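Local structure of FERM, ARHGEF and pleckstrin domain-containing protein 2 (Mus musculus, 6D2K) at residues 110-115 and 126-131. The protein acts as a guanine nucleotide exchange factor that activates RAC1 and helps remodel the actin cytoskeleton, here represented by its FERM domain. Sequence-based numbering, arbitrary orientation.
Sequences RDLLEE and LLISHL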
loop_
_atom_site.group_PDB
_atom_site.type_symbol
_atom_site.label_atom_id
_atom_site.label_comp_id
_atom_site.label_asym_id
_atom_site.label_seq_id
_atom_site.Cartn_x
_atom_site.Cartn_y
_atom_site.Cartn_z
ATOM N N ARG A 110 -7.560 -5.605 -0.354
ATOM C CA ARG A 110 -7.906 -4.376 0.363
ATOM C C ARG A 110 -7.883 -3.162 -0.566
ATOM O O ARG A 110 -8.783 -2.311 -0.501
ATOM C CB ARG A 110 -6.974 -4.143 1.556
ATOM C CG ARG A 110 -7.141 -2.756 2.181
ATOM C CD ARG A 110 -5.904 -2.317 2.976
ATOM N NE ARG A 110 -5.795 -3.065 4.205
ATOM C CZ ARG A 110 -4.705 -3.147 4.958
ATOM N NH1 ARG A 110 -3.588 -2.531 4.605
ATOM N NH2 ARG A 110 -4.743 -3.880 6.060
ATOM N N ASP A 111 -6.869 -3.070 -1.430
ATOM C CA ASP A 111 -6.757 -1.926 -2.332
ATOM C C ASP A 111 -7.905 -1.887 -3.326
ATOM O O ASP A 111 -8.347 -0.822 -3.732
ATOM C CB ASP A 111 -5.405 -1.932 -3.069
ATOM C CG ASP A 111 -4.236 -1.632 -2.148
ATOM O OD1 ASP A 111 -3.083 -1.890 -2.552
ATOM O OD2 ASP A 111 -4.461 -1.133 -1.021
ATOM N N LEU A 112 -8.400 -3.055 -3.712
ATOM C CA LEU A 112 -9.569 -3.115 -4.594
ATOM C C LEU A 112 -10.815 -2.612 -3.844
ATOM O O LEU A 112 -11.557 -1.766 -4.353
ATOM C CB LEU A 112 -9.756 -4.544 -5.122
ATOM C CG LEU A 112 -10.887 -4.785 -6.123
ATOM C CD1 LEU A 112 -10.630 -4.056 -7.419
ATOM C CD2 LEU A 112 -11.043 -6.283 -6.385
ATOM N N LEU A 113 -11.012 -3.101 -2.624
ATOM C CA LEU A 113 -12.165 -2.727 -1.806
ATOM C C LEU A 113 -12.180 -1.232 -1.505
ATOM O O LEU A 113 -13.232 -0.580 -1.540
ATOM C CB LEU A 113 -12.153 -3.517 -0.494
ATOM C CG LEU A 113 -13.212 -3.142 0.549
ATOM C CD1 LEU A 113 -14.617 -3.374 0.005
ATOM C CD2 LEU A 113 -12.997 -3.924 1.831
ATOM N N GLU A 114 -11.001 -0.699 -1.211
ATOM C CA GLU A 114 -10.836 0.718 -0.871
ATOM C C GLU A 114 -10.774 1.630 -2.097
ATOM O O GLU A 114 -10.614 2.839 -1.960
ATOM C CB GLU A 114 -9.611 0.893 0.047
ATOM C CG GLU A 114 -9.866 0.297 1.426
ATOM C CD GLU A 114 -8.722 0.443 2.430
ATOM O OE1 GLU A 114 -7.640 0.961 2.087
ATOM O OE2 GLU A 114 -8.924 0.017 3.584
ATOM N N GLU A 115 -10.929 1.052 -3.286
ATOM C CA GLU A 115 -10.963 1.807 -4.539
ATOM C C GLU A 115 -9.645 2.514 -4.852
ATOM O O GLU A 115 -9.619 3.564 -5.502
ATOM C CB GLU A 115 -12.149 2.781 -4.537
ATOM C CG GLU A 115 -13.475 2.073 -4.262
ATOM C CD GLU A 115 -14.659 3.019 -4.285
ATOM O OE1 GLU A 115 -15.240 3.202 -5.372
ATOM O OE2 GLU A 115 -15.005 3.562 -3.217
ATOM N N LEU A 126 -12.647 -10.734 -12.320
ATOM C CA LEU A 126 -11.689 -11.832 -12.391
ATOM C C LEU A 126 -10.815 -11.901 -11.134
ATOM O O LEU A 126 -10.601 -12.978 -10.576
ATOM C CB LEU A 126 -10.832 -11.702 -13.652
ATOM C CG LEU A 126 -9.790 -12.793 -13.877
ATOM C CD1 LEU A 126 -10.477 -14.172 -13.987
ATOM C CD2 LEU A 126 -8.961 -12.468 -15.123
ATOM N N LEU A 127 -10.287 -10.766 -10.691
ATOM C CA LEU A 127 -9.528 -10.728 -9.440
ATOM C C LEU A 127 -10.337 -11.303 -8.283
ATOM O O LEU A 127 -9.837 -12.142 -7.522
ATOM C CB LEU A 127 -9.121 -9.282 -9.096
ATOM C CG LEU A 127 -7.903 -8.760 -9.840
ATOM C CD1 LEU A 127 -7.786 -7.243 -9.653
ATOM C CD2 LEU A 127 -6.644 -9.448 -9.344
ATOM N N ILE A 128 -11.567 -10.828 -8.118
ATOM C CA ILE A 128 -12.407 -11.294 -7.023
ATOM C C ILE A 128 -12.665 -12.791 -7.149
ATOM O O ILE A 128 -12.661 -13.495 -6.148
ATOM C CB ILE A 128 -13.730 -10.524 -6.950
ATOM C CG1 ILE A 128 -13.444 -9.042 -6.706
ATOM C CG2 ILE A 128 -14.625 -11.079 -5.837
ATOM C CD1 ILE A 128 -14.665 -8.151 -6.870
ATOM N N SER A 129 -12.841 -13.282 -8.373
ATOM C CA SER A 129 -13.107 -14.714 -8.551
ATOM C C SER A 129 -11.944 -15.584 -8.054
ATOM O O SER A 129 -12.156 -16.682 -7.518
ATOM C CB SER A 129 -13.473 -15.044 -10.008
ATOM O OG SER A 129 -12.344 -14.996 -10.863
ATOM N N HIS A 130 -10.720 -15.108 -8.243
ATOM C CA HIS A 130 -9.551 -15.818 -7.721
ATOM C C HIS A 130 -9.458 -15.697 -6.208
ATOM O O HIS A 130 -9.085 -16.664 -5.523
ATOM C CB HIS A 130 -8.260 -15.343 -8.388
ATOM C CG HIS A 130 -8.056 -15.928 -9.752
ATOM N ND1 HIS A 130 -8.073 -15.178 -10.908
ATOM C CD2 HIS A 130 -7.877 -17.213 -10.137
ATOM C CE1 HIS A 130 -7.882 -15.976 -11.949
ATOM N NE2 HIS A 130 -7.763 -17.214 -11.503
ATOM N N LEU A 131 -9.824 -14.530 -5.681
ATOM C CA LEU A 131 -9.863 -14.362 -4.230
ATOM C C LEU A 131 -10.879 -15.315 -3.599
ATOM O O LEU A 131 -10.607 -15.910 -2.550
ATOM C CB LEU A 131 -10.168 -12.905 -3.850
ATOM C CG LEU A 131 -9.057 -11.898 -4.149
ATOM C CD1 LEU A 131 -9.579 -10.457 -4.049
ATOM C CD2 LEU A 131 -7.873 -12.111 -3.232
#
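Leu112 and Ile128 make a small, buried, purely apolar contact between two successive helices, 98-113 and 121-136, in the central lobe of the FERM domain. One methyl group carries most of it. Leu112 CD2 lies 3.7 Å from Ile128 CG1 and 4.1 Å from Ile128 CD1. The methyl lies over the CG1-CD1 arm of the isoleucine, nearer to CG1. The two side chains cross at about a right angle. Leu112 has CG anti to its own backbone N (chi1 -177°), which extends the branch toward helix 121-136. Ile128 meets the leucine with its CG1-CD1 arm. Leu127 borders the same methyl more loosely, with its CB 4.5 Å from Leu112 CD2. The backbones stay well apart, at 9.0 Å between the CA atoms of Leu112 and Ile128.

Leu112 sits in the last turn of its helix. The helix ends in a Schellman motif, in which Glu115 has positive phi (64°) and its N bonds back to Leu112 O at 3.1 Å. On the second helix, Ser129 OG donates to Leu126 O at 2.7 Å, and that carbonyl also accepts from His130 N. Ile164 of helix 161-168 touches Ile128, and Ile186 of helix 176-187 touches Leu127. The contact belongs to the hydrophobic core of the helical F2 lobe, the central subdomain of the three-lobed FERM fold, where it joins two consecutive helices.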